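Local coordinates for protein proliferating cell nuclear antigen (Entamoeba histolytica, PDB 3P91) that probably serves as a ring-shaped sliding clamp on DNA that raises the processivity of DNA polymerase delta during replication, at residues A[9-14]-A[60-65]; A[32-37]-A[70-75]; A[53-58]-A[245-250]. All coordinates share one frame; numbering follows the deposited sequence.

Contact 1 (A[9-14]-A[60-65])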
ATOM      1  N   ALA A   9      25.900 -21.709 -12.382  1.00 21.15           N
ATOM      2  CA  ALA A   9      24.640 -21.685 -13.112  1.00 23.58           C
ATOM      3  C   ALA A   9      24.190 -20.268 -13.446  1.00 23.67           C
ATOM      4  O   ALA A   9      24.165 -19.401 -12.577  1.00 25.45           O
ATOM      5  CB  ALA A   9      23.559 -22.412 -12.320  1.00 21.13           C
ATOM      6  N   LYS A  10      23.841 -20.035 -14.707  1.00 22.62           N
ATOM      7  CA  LYS A  10      23.203 -18.781 -15.079  1.00 24.23           C
ATOM      8  C   LYS A  10      21.832 -19.026 -15.661  1.00 23.03           C
ATOM      9  O   LYS A  10      21.682 -19.786 -16.610  1.00 22.75           O
ATOM     10  CB  LYS A  10      24.034 -17.991 -16.083  1.00 26.22           C
ATOM     11  CG  LYS A  10      23.382 -16.670 -16.464  1.00 25.19           C
ATOM     12  CD  LYS A  10      24.241 -15.921 -17.447  1.00 28.72           C
ATOM     13  CE  LYS A  10      24.342 -16.707 -18.734  1.00 31.58           C
ATOM     14  NZ  LYS A  10      25.705 -16.638 -19.332  1.00 36.44           N
ATOM     15  N   PHE A  11      20.836 -18.354 -15.101  1.00 22.47           N
ATOM     16  CA  PHE A  11      19.470 -18.557 -15.531  1.00 22.80           C
ATOM     17  C   PHE A  11      19.205 -17.910 -16.875  1.00 23.14           C
ATOM     18  O   PHE A  11      19.821 -16.911 -17.226  1.00 24.34           O
ATOM     19  CB  PHE A  11      18.507 -18.010 -14.486  1.00 24.01           C
ATOM     20  CG  PHE A  11      18.460 -18.825 -13.238  1.00 23.99           C
ATOM     21  CD1 PHE A  11      17.498 -19.808 -13.078  1.00 23.55           C
ATOM     22  CD2 PHE A  11      19.388 -18.629 -12.232  1.00 24.35           C
ATOM     23  CE1 PHE A  11      17.453 -20.572 -11.926  1.00 22.68           C
ATOM     24  CE2 PHE A  11      19.349 -19.390 -11.080  1.00 23.75           C
ATOM     25  CZ  PHE A  11      18.375 -20.362 -10.924  1.00 21.68           C
ATOM     26  N   LYS A  12      18.293 -18.501 -17.633  1.00 22.65           N
ATOM     27  CA  LYS A  12      17.767 -17.842 -18.814  1.00 25.35           C
ATOM     28  C   LYS A  12      16.952 -16.642 -18.361  1.00 26.03           C
ATOM     29  O   LYS A  12      17.102 -15.544 -18.896  1.00 30.95           O
ATOM     30  CB  LYS A  12      16.907 -18.806 -19.638  1.00 24.09           C
ATOM     31  CG  LYS A  12      17.734 -19.755 -20.486  1.00 25.23           C
ATOM     32  CD  LYS A  12      16.895 -20.809 -21.166  1.00 24.26           C
ATOM     33  CE  LYS A  12      17.726 -21.604 -22.156  1.00 25.45           C
ATOM     34  NZ  LYS A  12      16.990 -22.789 -22.696  1.00 28.74           N
ATOM     35  N   GLU A  13      16.110 -16.852 -17.353  1.00 26.47           N
ATOM     36  CA  GLU A  13      15.277 -15.784 -16.799  1.00 30.00           C
ATOM     37  C   GLU A  13      15.442 -15.675 -15.289  1.00 29.49           C
ATOM     38  O   GLU A  13      15.238 -16.647 -14.569  1.00 29.84           O
ATOM     39  CB  GLU A  13      13.800 -16.024 -17.127  1.00 27.12           C
ATOM     40  CG  GLU A  13      13.460 -15.985 -18.614  1.00 29.83           C
ATOM     41  CD  GLU A  13      13.699 -14.620 -19.250  1.00 35.74           C
ATOM     42  OE1 GLU A  13      13.948 -14.579 -20.473  1.00 40.79           O
ATOM     43  OE2 GLU A  13      13.631 -13.591 -18.540  1.00 36.98           O
ATOM     44  N   ALA A  14      15.796 -14.490 -14.808  1.00 29.91           N
ATOM     45  CA  ALA A  14      15.957 -14.283 -13.373  1.00 31.78           C
ATOM     46  C   ALA A  14      14.626 -14.387 -12.624  1.00 30.73           C
ATOM     47  O   ALA A  14      14.583 -14.808 -11.466  1.00 30.16           O
ATOM     48  CB  ALA A  14      16.631 -12.944 -13.096  1.00 36.59           C
ATOM     49  N   ASP A  60      17.427 -27.013 -18.727  1.00 25.01           N
ATOM     50  CA  ASP A  60      16.885 -26.189 -19.811  1.00 25.62           C
ATOM     51  C   ASP A  60      16.460 -24.791 -19.355  1.00 24.62           C
ATOM     52  O   ASP A  60      16.140 -23.931 -20.175  1.00 23.41           O
ATOM     53  CB  ASP A  60      15.683 -26.882 -20.457  1.00 28.61           C
ATOM     54  CG  ASP A  60      16.084 -27.893 -21.511  1.00 35.59           C
ATOM     55  OD1 ASP A  60      15.549 -29.021 -21.494  1.00 43.27           O
ATOM     56  OD2 ASP A  60      16.928 -27.558 -22.367  1.00 41.04           O
ATOM     57  N   ALA A  61      16.451 -24.574 -18.045  1.00 22.93           N
ATOM     58  CA  ALA A  61      16.098 -23.275 -17.487  1.00 22.77           C
ATOM     59  C   ALA A  61      17.293 -22.310 -17.452  1.00 21.98           C
ATOM     60  O   ALA A  61      17.147 -21.137 -17.113  1.00 20.49           O
ATOM     61  CB  ALA A  61      15.504 -23.454 -16.092  1.00 23.41           C
ATOM     62  N   PHE A  62      18.467 -22.815 -17.823  1.00 23.36           N
ATOM     63  CA  PHE A  62      19.711 -22.068 -17.717  1.00 21.10           C
ATOM     64  C   PHE A  62      20.391 -21.879 -19.063  1.00 22.81           C
ATOM     65  O   PHE A  62      20.275 -22.716 -19.955  1.00 22.68           O
ATOM     66  CB  PHE A  62      20.674 -22.790 -16.782  1.00 20.43           C
ATOM     67  CG  PHE A  62      20.066 -23.174 -15.473  1.00 21.76           C
ATOM     68  CD1 PHE A  62      20.171 -22.338 -14.375  1.00 22.31           C
ATOM     69  CD2 PHE A  62      19.387 -24.378 -15.335  1.00 23.14           C
ATOM     70  CE1 PHE A  62      19.604 -22.693 -13.161  1.00 22.16           C
ATOM     71  CE2 PHE A  62      18.821 -24.741 -14.129  1.00 21.41           C
ATOM     72  CZ  PHE A  62      18.926 -23.898 -13.040  1.00 21.35           C
ATOM     73  N   ASP A  63      21.108 -20.768 -19.192  1.00 22.82           N
ATOM     74  CA  ASP A  63      21.970 -20.533 -20.340  1.00 26.12           C
ATOM     75  C   ASP A  63      23.324 -21.211 -20.149  1.00 24.69           C
ATOM     76  O   ASP A  63      23.944 -21.651 -21.116  1.00 23.61           O
ATOM     77  CB  ASP A  63      22.156 -19.035 -20.568  1.00 26.43           C
ATOM     78  CG  ASP A  63      20.979 -18.412 -21.275  1.00 27.25           C
ATOM     79  OD1 ASP A  63      20.657 -17.236 -20.986  1.00 28.64           O
ATOM     80  OD2 ASP A  63      20.375 -19.108 -22.120  1.00 27.09           O
ATOM     81  N   GLU A  64      23.776 -21.276 -18.899  1.00 23.39           N
ATOM     82  CA  GLU A  64      24.971 -22.035 -18.531  1.00 23.79           C
ATOM     83  C   GLU A  64      24.659 -22.896 -17.318  1.00 24.03           C
ATOM     84  O   GLU A  64      23.915 -22.474 -16.424  1.00 23.89           O
ATOM     85  CB  GLU A  64      26.138 -21.108 -18.202  1.00 23.47           C
ATOM     86  CG  GLU A  64      26.465 -20.117 -19.293  1.00 27.72           C
ATOM     87  CD  GLU A  64      27.600 -19.193 -18.917  1.00 29.14           C
ATOM     88  OE1 GLU A  64      28.164 -18.537 -19.821  1.00 32.63           O
ATOM     89  OE2 GLU A  64      27.932 -19.124 -17.716  1.00 28.69           O
ATOM     90  N   PHE A  65      25.217 -24.101 -17.287  1.00 21.37           N
ATOM     91  CA  PHE A  65      25.006 -24.994 -16.158  1.00 20.72           C
ATOM     92  C   PHE A  65      26.114 -26.028 -16.043  1.00 21.63           C
ATOM     93  O   PHE A  65      26.404 -26.760 -16.979  1.00 21.15           O
ATOM     94  CB  PHE A  65      23.641 -25.686 -16.233  1.00 22.61           C
ATOM     95  CG  PHE A  65      23.239 -26.365 -14.950  1.00 22.10           C
ATOM     96  CD1 PHE A  65      22.484 -25.690 -13.998  1.00 19.20           C
ATOM     97  CD2 PHE A  65      23.633 -27.667 -14.684  1.00 20.32           C
ATOM     98  CE1 PHE A  65      22.130 -26.303 -12.817  1.00 18.91           C
ATOM     99  CE2 PHE A  65      23.273 -28.289 -13.502  1.00 19.40           C
ATOM    100  CZ  PHE A  65      22.521 -27.606 -12.568  1.00 20.65           C
TER
HETATM  101  O   HOH W   1      15.500 -19.599 -16.205  1.00 22.23           O
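The rings of Phe11 and Phe62 lie alongside each other and point the same way, yet they form no regular stack: their planes meet at 45° with centroids 4.6 Å apart. CE1 of Phe62 does the touching, set over one face of the Phe11 ring toward its rim. Ala9 adds its methyl group to this apolar side, CB resting 3.8 Å from CD1 of Phe65, whose CD1 in turn lies over the centre of the Phe62 ring.

Lys10 and Glu64 lie on the opposite face. Lys10 leaves the backbone with CG anti to N (chi1 -179°) and then bends at its far end, so that CE passes CB of Asp63 and NZ makes a salt bridge to OE1 of Glu64 at 3.1 Å. The other carboxylate oxygen of Glu64, OE2, is hydrogen-bonded to NE2 of His8, which leaves the group held by two partners. Past the end of strand 9-11, Lys12 instead runs out straight, crossing Asp63 at about a right angle, and NZ ends on the carbonyl O of Asp60 at 2.9 Å.

The backbone here illustrates a classic beta bulge. Asp63 and Glu64 both face Lys10, whose O accepts a bond of 2.8 Å from Asp63 N and a weak one from Glu64 N. Beyond the bulge, Ala61 O takes the N-H of Lys12.

Strand 62-66 is the outermost strand of its sheet within the chain. Strand 7-11 continues the sheet through backbone bonds to strand 92-97, while Phe11 stacks on Phe17 of helix 14-25.

Contact 2 (A[32-37]-A[70-75]); sequences NFDCSD and PITLGI
The delta methyl of Ile75 sits over one face of the Phe33 ring, and this CH-pi contact is the main bump of the pairing: CD1 stands 3.9 Å from the ring centroid, 29° off the normal. The two side chains cross at about a right angle, and CB and CG2 of Ile75 lie near CE2. With chi1 at -75°, CG of Phe33 is anti to its own carbonyl carbon and beside its backbone N, a setting in which the ring lies against the Ile75 methyl and has Leu73 O at its edge.

Farther along the same face the shapes are smaller. SG of Cys35 fits against CD1 of Leu73 at 3.8 Å, while CB of the cysteine meets CG1 of Ile71. The cysteine thus spans two neighbours on strand 71-76, one with each side-chain atom.

On the other face, Gly74 offers only its backbone, and OD1 of Asn32 approaches CA of the glycine to 3.4 Å. Thr72 stands between two polar chains: its OG1 lies near that same amide oxygen, at a poor angle for a hydrogen bond, and its CB is touched by OD2 of Asp34, which runs beside it.

Between the two faces runs regular antiparallel pairing. Phe33 and Leu73 exchange two bonds, Leu73 N to Phe33 O being 2.7 Å; Cys35 and Ile71 form the next such pair. Strand 71-76, paired here with strand 30-36, is an outermost strand, within this chain, of the large antiparallel sheet.

The chemistry is divided by face. Phe33, reaching Phe17 and Leu24 of helix 14-25, belongs with Cys35, Leu73 and Ile75 to the buried apolar side, whereas Asn32, Asp34 and Thr72 make the opposite face polar and more accessible to solvent.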
ATOM      1  N   ASN A  32      17.149 -27.777   1.753  1.00 24.45           N
ATOM      2  CA  ASN A  32      18.295 -28.142   0.958  1.00 25.88           C
ATOM      3  C   ASN A  32      17.981 -28.063  -0.517  1.00 25.38           C
ATOM      4  O   ASN A  32      16.943 -28.535  -0.976  1.00 24.12           O
ATOM      5  CB  ASN A  32      18.761 -29.551   1.305  1.00 28.78           C
ATOM      6  CG  ASN A  32      19.525 -29.602   2.596  1.00 28.23           C
ATOM      7  OD1 ASN A  32      20.451 -28.825   2.815  1.00 29.45           O
ATOM      8  ND2 ASN A  32      19.137 -30.513   3.469  1.00 29.31           N
ATOM      9  N   PHE A  33      18.890 -27.447  -1.253  1.00 25.20           N
ATOM     10  CA  PHE A  33      18.831 -27.460  -2.694  1.00 24.53           C
ATOM     11  C   PHE A  33      19.843 -28.461  -3.155  1.00 25.17           C
ATOM     12  O   PHE A  33      21.042 -28.257  -3.010  1.00 25.59           O
ATOM     13  CB  PHE A  33      19.163 -26.089  -3.258  1.00 25.93           C
ATOM     14  CG  PHE A  33      18.059 -25.109  -3.102  1.00 25.38           C
ATOM     15  CD1 PHE A  33      17.384 -24.636  -4.202  1.00 25.92           C
ATOM     16  CD2 PHE A  33      17.669 -24.688  -1.844  1.00 28.77           C
ATOM     17  CE1 PHE A  33      16.352 -23.738  -4.054  1.00 27.96           C
ATOM     18  CE2 PHE A  33      16.636 -23.785  -1.685  1.00 26.01           C
ATOM     19  CZ  PHE A  33      15.978 -23.310  -2.789  1.00 25.54           C
ATOM     20  N   ASP A  34      19.344 -29.565  -3.686  1.00 26.20           N
ATOM     21  CA  ASP A  34      20.197 -30.617  -4.194  1.00 23.79           C
ATOM     22  C   ASP A  34      20.497 -30.326  -5.649  1.00 23.03           C
ATOM     23  O   ASP A  34      19.636 -30.447  -6.513  1.00 22.58           O
ATOM     24  CB  ASP A  34      19.504 -31.970  -4.040  1.00 22.90           C
ATOM     25  CG  ASP A  34      19.150 -32.278  -2.600  1.00 26.71           C
ATOM     26  OD1 ASP A  34      17.951 -32.465  -2.303  1.00 34.52           O
ATOM     27  OD2 ASP A  34      20.067 -32.328  -1.758  1.00 27.54           O
ATOM     28  N   CYS A  35      21.725 -29.916  -5.915  1.00 24.36           N
ATOM     29  CA  CYS A  35      22.146 -29.660  -7.278  1.00 23.40           C
ATOM     30  C   CYS A  35      22.865 -30.882  -7.842  1.00 23.14           C
ATOM     31  O   CYS A  35      23.437 -31.685  -7.107  1.00 23.23           O
ATOM     32  CB  CYS A  35      23.043 -28.424  -7.324  1.00 22.22           C
ATOM     33  SG  CYS A  35      22.364 -27.027  -6.394  1.00 23.29           S
ATOM     34  N   SER A  36      22.805 -31.033  -9.152  1.00 20.93           N
ATOM     35  CA  SER A  36      23.498 -32.108  -9.818  1.00 21.19           C
ATOM     36  C   SER A  36      23.480 -31.761 -11.291  1.00 21.79           C
ATOM     37  O   SER A  36      22.969 -30.714 -11.668  1.00 23.19           O
ATOM     38  CB  SER A  36      22.810 -33.445  -9.554  1.00 22.74           C
ATOM     39  OG  SER A  36      21.617 -33.576 -10.311  1.00 24.11           O
ATOM     40  N   ASP A  37      24.049 -32.619 -12.125  1.00 23.90           N
ATOM     41  CA  ASP A  37      24.081 -32.341 -13.555  1.00 22.53           C
ATOM     42  C   ASP A  37      22.694 -32.473 -14.171  1.00 22.14           C
ATOM     43  O   ASP A  37      22.510 -32.234 -15.359  1.00 22.98           O
ATOM     44  CB  ASP A  37      25.121 -33.214 -14.277  1.00 23.62           C
ATOM     45  CG  ASP A  37      24.969 -34.705 -13.980  1.00 24.87           C
ATOM     46  OD1 ASP A  37      25.990 -35.415 -13.952  1.00 29.56           O
ATOM     47  OD2 ASP A  37      23.839 -35.186 -13.794  1.00 27.50           O
ATOM     48  N   PRO A  70      27.168 -34.140  -7.547  1.00 25.72           N
ATOM     49  CA  PRO A  70      26.033 -33.658  -6.753  1.00 25.12           C
ATOM     50  C   PRO A  70      26.467 -32.911  -5.497  1.00 26.58           C
ATOM     51  O   PRO A  70      27.384 -33.328  -4.802  1.00 26.87           O
ATOM     52  CB  PRO A  70      25.307 -34.947  -6.364  1.00 22.95           C
ATOM     53  CG  PRO A  70      25.729 -35.941  -7.380  1.00 25.53           C
ATOM     54  CD  PRO A  70      27.139 -35.600  -7.719  1.00 23.54           C
ATOM     55  N   ILE A  71      25.792 -31.804  -5.218  1.00 27.46           N
ATOM     56  CA  ILE A  71      26.007 -31.057  -3.991  1.00 25.29           C
ATOM     57  C   ILE A  71      24.653 -30.687  -3.410  1.00 27.79           C
ATOM     58  O   ILE A  71      23.645 -30.687  -4.120  1.00 28.59           O
ATOM     59  CB  ILE A  71      26.797 -29.778  -4.257  1.00 28.54           C
ATOM     60  CG1 ILE A  71      25.981 -28.817  -5.114  1.00 24.39           C
ATOM     61  CG2 ILE A  71      28.100 -30.098  -4.963  1.00 29.24           C
ATOM     62  CD1 ILE A  71      26.793 -27.651  -5.602  1.00 25.18           C
ATOM     63  N   THR A  72      24.620 -30.394  -2.116  1.00 27.18           N
ATOM     64  CA  THR A  72      23.388 -29.959  -1.481  1.00 28.29           C
ATOM     65  C   THR A  72      23.625 -28.657  -0.735  1.00 27.23           C
ATOM     66  O   THR A  72      24.468 -28.593   0.151  1.00 30.30           O
ATOM     67  CB  THR A  72      22.816 -31.028  -0.527  1.00 27.60           C
ATOM     68  OG1 THR A  72      22.068 -30.387   0.512  1.00 31.66           O
ATOM     69  CG2 THR A  72      23.927 -31.829   0.100  1.00 29.12           C
ATOM     70  N   LEU A  73      22.890 -27.616  -1.110  1.00 26.95           N
ATOM     71  CA  LEU A  73      23.032 -26.310  -0.472  1.00 27.94           C
ATOM     72  C   LEU A  73      21.934 -26.059   0.553  1.00 25.96           C
ATOM     73  O   LEU A  73      20.758 -26.002   0.210  1.00 25.53           O
ATOM     74  CB  LEU A  73      23.005 -25.199  -1.520  1.00 26.00           C
ATOM     75  CG  LEU A  73      23.866 -25.374  -2.768  1.00 24.10           C
ATOM     76  CD1 LEU A  73      23.408 -24.407  -3.826  1.00 24.59           C
ATOM     77  CD2 LEU A  73      25.332 -25.172  -2.466  1.00 21.52           C
ATOM     78  N   GLY A  74      22.332 -25.909   1.812  1.00 27.14           N
ATOM     79  CA  GLY A  74      21.405 -25.607   2.885  1.00 28.81           C
ATOM     80  C   GLY A  74      21.026 -24.139   2.890  1.00 27.94           C
ATOM     81  O   GLY A  74      21.819 -23.284   3.267  1.00 27.57           O
ATOM     82  N   ILE A  75      19.794 -23.850   2.490  1.00 27.69           N
ATOM     83  CA  ILE A  75      19.383 -22.477   2.227  1.00 29.92           C
ATOM     84  C   ILE A  75      18.239 -21.950   3.096  1.00 28.26           C
ATOM     85  O   ILE A  75      17.156 -22.524   3.126  1.00 28.25           O
ATOM     86  CB  ILE A  75      19.004 -22.309   0.749  1.00 30.40           C
ATOM     87  CG1 ILE A  75      20.270 -22.197  -0.101  1.00 30.79           C
ATOM     88  CG2 ILE A  75      18.129 -21.094   0.561  1.00 29.59           C
ATOM     89  CD1 ILE A  75      20.003 -22.190  -1.577  1.00 29.32           C
TER

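Contact 3 (A[53-58]-A[245-250])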
ATOM      1  N   VAL A  53       6.684 -30.862  -0.322  1.00 22.29           N
ATOM      2  CA  VAL A  53       7.027 -29.980  -1.425  1.00 21.52           C
ATOM      3  C   VAL A  53       8.001 -30.699  -2.344  1.00 20.59           C
ATOM      4  O   VAL A  53       8.907 -31.381  -1.877  1.00 20.85           O
ATOM      5  CB  VAL A  53       7.696 -28.680  -0.931  1.00 23.03           C
ATOM      6  CG1 VAL A  53       7.817 -27.693  -2.069  1.00 18.81           C
ATOM      7  CG2 VAL A  53       6.918 -28.079   0.231  1.00 24.86           C
ATOM      8  N   SER A  54       7.811 -30.537  -3.650  1.00 21.14           N
ATOM      9  CA  SER A  54       8.670 -31.160  -4.647  1.00 19.43           C
ATOM     10  C   SER A  54       9.010 -30.197  -5.776  1.00 20.31           C
ATOM     11  O   SER A  54       8.168 -29.916  -6.621  1.00 21.90           O
ATOM     12  CB  SER A  54       7.979 -32.378  -5.241  1.00 21.93           C
ATOM     13  OG  SER A  54       8.703 -32.881  -6.345  1.00 26.51           O
ATOM     14  N   LEU A  55      10.244 -29.703  -5.801  1.00 19.62           N
ATOM     15  CA  LEU A  55      10.674 -28.806  -6.866  1.00 20.37           C
ATOM     16  C   LEU A  55      11.720 -29.430  -7.766  1.00 21.91           C
ATOM     17  O   LEU A  55      12.639 -30.106  -7.310  1.00 21.42           O
ATOM     18  CB  LEU A  55      11.238 -27.500  -6.303  1.00 22.87           C
ATOM     19  CG  LEU A  55      12.053 -26.625  -7.272  1.00 21.71           C
ATOM     20  CD1 LEU A  55      11.160 -25.847  -8.239  1.00 19.75           C
ATOM     21  CD2 LEU A  55      12.962 -25.673  -6.506  1.00 18.56           C
ATOM     22  N   LEU A  56      11.578 -29.177  -9.057  1.00 21.58           N
ATOM     23  CA  LEU A  56      12.608 -29.535 -10.000  1.00 20.85           C
ATOM     24  C   LEU A  56      12.826 -28.414 -10.999  1.00 22.14           C
ATOM     25  O   LEU A  56      11.967 -28.142 -11.828  1.00 24.29           O
ATOM     26  CB  LEU A  56      12.226 -30.797 -10.747  1.00 20.75           C
ATOM     27  CG  LEU A  56      13.236 -31.137 -11.829  1.00 23.45           C
ATOM     28  CD1 LEU A  56      14.607 -31.348 -11.200  1.00 22.37           C
ATOM     29  CD2 LEU A  56      12.788 -32.363 -12.608  1.00 24.35           C
ATOM     30  N   ILE A  57      13.969 -27.750 -10.913  1.00 20.95           N
ATOM     31  CA  ILE A  57      14.375 -26.881 -11.997  1.00 21.58           C
ATOM     32  C   ILE A  57      15.303 -27.675 -12.900  1.00 22.49           C
ATOM     33  O   ILE A  57      16.286 -28.243 -12.444  1.00 23.70           O
ATOM     34  CB  ILE A  57      15.089 -25.623 -11.501  1.00 20.82           C
ATOM     35  CG1 ILE A  57      14.312 -24.997 -10.350  1.00 20.68           C
ATOM     36  CG2 ILE A  57      15.234 -24.634 -12.639  1.00 19.68           C
ATOM     37  CD1 ILE A  57      14.990 -23.822  -9.735  1.00 18.86           C
ATOM     38  N   GLU A  58      14.979 -27.722 -14.181  1.00 23.02           N
ATOM     39  CA  GLU A  58      15.761 -28.499 -15.122  1.00 23.70           C
ATOM     40  C   GLU A  58      16.878 -27.676 -15.728  1.00 25.93           C
ATOM     41  O   GLU A  58      16.871 -26.445 -15.633  1.00 25.02           O
ATOM     42  CB  GLU A  58      14.862 -29.003 -16.238  1.00 30.48           C
ATOM     43  CG  GLU A  58      13.764 -29.937 -15.777  1.00 33.23           C
ATOM     44  CD  GLU A  58      13.268 -30.796 -16.913  1.00 40.01           C
ATOM     45  OE1 GLU A  58      13.773 -31.936 -17.054  1.00 40.76           O
ATOM     46  OE2 GLU A  58      12.397 -30.312 -17.674  1.00 39.64           O
ATOM     47  N   GLU A 245       8.205 -23.080 -17.456  1.00 35.54           N
ATOM     48  CA  GLU A 245       8.941 -23.371 -18.685  1.00 36.36           C
ATOM     49  C   GLU A 245       9.723 -24.696 -18.626  1.00 37.17           C
ATOM     50  O   GLU A 245       9.307 -25.704 -19.211  1.00 41.87           O
ATOM     51  CB  GLU A 245       9.870 -22.204 -19.035  1.00 34.38           C
ATOM     52  N   ALA A 246      10.857 -24.688 -17.933  1.00 35.27           N
ATOM     53  CA  ALA A 246      11.650 -25.904 -17.742  1.00 30.09           C
ATOM     54  C   ALA A 246      11.758 -26.155 -16.253  1.00 28.37           C
ATOM     55  O   ALA A 246      12.840 -26.324 -15.699  1.00 27.70           O
ATOM     56  CB  ALA A 246      13.026 -25.749 -18.354  1.00 27.19           C
ATOM     57  N   CYS A 247      10.609 -26.169 -15.607  1.00 26.68           N
ATOM     58  CA  CYS A 247      10.563 -26.128 -14.170  1.00 25.73           C
ATOM     59  C   CYS A 247       9.185 -26.596 -13.757  1.00 25.94           C
ATOM     60  O   CYS A 247       8.218 -26.418 -14.492  1.00 25.75           O
ATOM     61  CB  CYS A 247      10.787 -24.692 -13.720  1.00 25.60           C
ATOM     62  SG  CYS A 247      10.446 -24.386 -11.993  1.00 35.23           S
ATOM     63  N   VAL A 248       9.090 -27.212 -12.590  1.00 22.69           N
ATOM     64  CA  VAL A 248       7.796 -27.631 -12.095  1.00 22.49           C
ATOM     65  C   VAL A 248       7.831 -27.676 -10.586  1.00 22.66           C
ATOM     66  O   VAL A 248       8.850 -28.014  -9.989  1.00 24.17           O
ATOM     67  CB  VAL A 248       7.367 -29.000 -12.670  1.00 26.12           C
ATOM     68  CG1 VAL A 248       8.306 -30.099 -12.204  1.00 24.66           C
ATOM     69  CG2 VAL A 248       5.903 -29.312 -12.305  1.00 25.76           C
ATOM     70  N   LEU A 249       6.717 -27.300  -9.974  1.00 22.80           N
ATOM     71  CA  LEU A 249       6.610 -27.258  -8.530  1.00 19.65           C
ATOM     72  C   LEU A 249       5.379 -28.048  -8.146  1.00 20.43           C
ATOM     73  O   LEU A 249       4.333 -27.899  -8.764  1.00 22.92           O
ATOM     74  CB  LEU A 249       6.479 -25.815  -8.063  1.00 19.91           C
ATOM     75  CG  LEU A 249       6.247 -25.624  -6.566  1.00 24.07           C
ATOM     76  CD1 LEU A 249       7.431 -26.159  -5.774  1.00 22.48           C
ATOM     77  CD2 LEU A 249       5.987 -24.160  -6.232  1.00 23.41           C
ATOM     78  N   LYS A 250       5.497 -28.907  -7.144  1.00 19.23           N
ATOM     79  CA  LYS A 250       4.355 -29.710  -6.734  1.00 20.73           C
ATOM     80  C   LYS A 250       4.223 -29.795  -5.232  1.00 22.25           C
ATOM     81  O   LYS A 250       5.223 -29.834  -4.513  1.00 22.24           O
ATOM     82  CB  LYS A 250       4.443 -31.122  -7.297  1.00 20.39           C
ATOM     83  CG  LYS A 250       4.290 -31.208  -8.781  1.00 21.52           C
ATOM     84  CD  LYS A 250       4.634 -32.599  -9.208  1.00 24.78           C
ATOM     85  CE  LYS A 250       4.508 -32.790 -10.694  1.00 27.82           C
ATOM     86  NZ  LYS A 250       4.938 -34.176 -11.024  1.00 33.06           N
TER
HETATM   87  O   HOH W   2       8.489 -31.085  -9.212  1.00 25.14           O
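Val53 opens the pairing with a methyl contact, CG1 lying 4.0 Å from CD1 of Leu249 as the two side chains cross at a slant. Its CG1 is anti to the backbone N (chi1 -170°), the branch direction that meets the leucine.

Ser54 follows as a hydrogen-bonded pair with Lys250. Its N donates to Lys250 O at 2.8 Å, and its own O accepts from Lys250 N. A water also donates to Ser54 O and to Val248 O, bridging the two strands alongside the direct bonds. The lysine side chain leads away from the partner strand, so the serine meets it chiefly at the level of CB.

Leu55 turns to the buried face, where its two ends serve different neighbours: CB approaches CD1 of Leu249, and CD1 reaches SG of Cys247 at 4.1 Å. Leu56 returns to the face of Ser54 and pairs with Val248. Its N donates to Val248 O at 3.1 Å, and a second bond runs back from Val248 N; on that face, CB of Leu56 rests on CG1 of the valine.

Ile57 again faces inward, CG1 lying 4.2 Å from SG of Cys247, which is thereby touched by both Leu55 and Ile57. Glu58 ends the walk, its N bonded to Ala246 O at 3.0 Å while its CB lies 3.4 Å from the same oxygen, O of Ala246.

These strands join the N-terminal and C-terminal domains of the clamp subunit in one continuous antiparallel sheet. Strand 39-45 flanks 53-57, strand 238-244 flanks 247-250, and helix 14-25 covers the inward face through Leu16, Val20, Ser23 and Leu24.

Overall arrangement
The three contacts show how one clamp subunit is built from interleaved strand pairings: along the chain the segments of every two contacts alternate. Contacts 2 and 3 lie in the same large sheet, their centres about 14 Å apart, with strand 39-45 between strands 30-36 and 52-57. Contact 1 belongs to a different sheet, its centre about 16 Å from the centre of contact 2 and 14 Å from that of contact 3, and touches both: Phe65 packs on Ser36, Phe62 on Ile57, and Asp60 on Ala246. Helix 14-25 meets all three. Contacts 1 and 2 stay within the N-terminal domain, whereas contact 3 ties it to the C-terminal one.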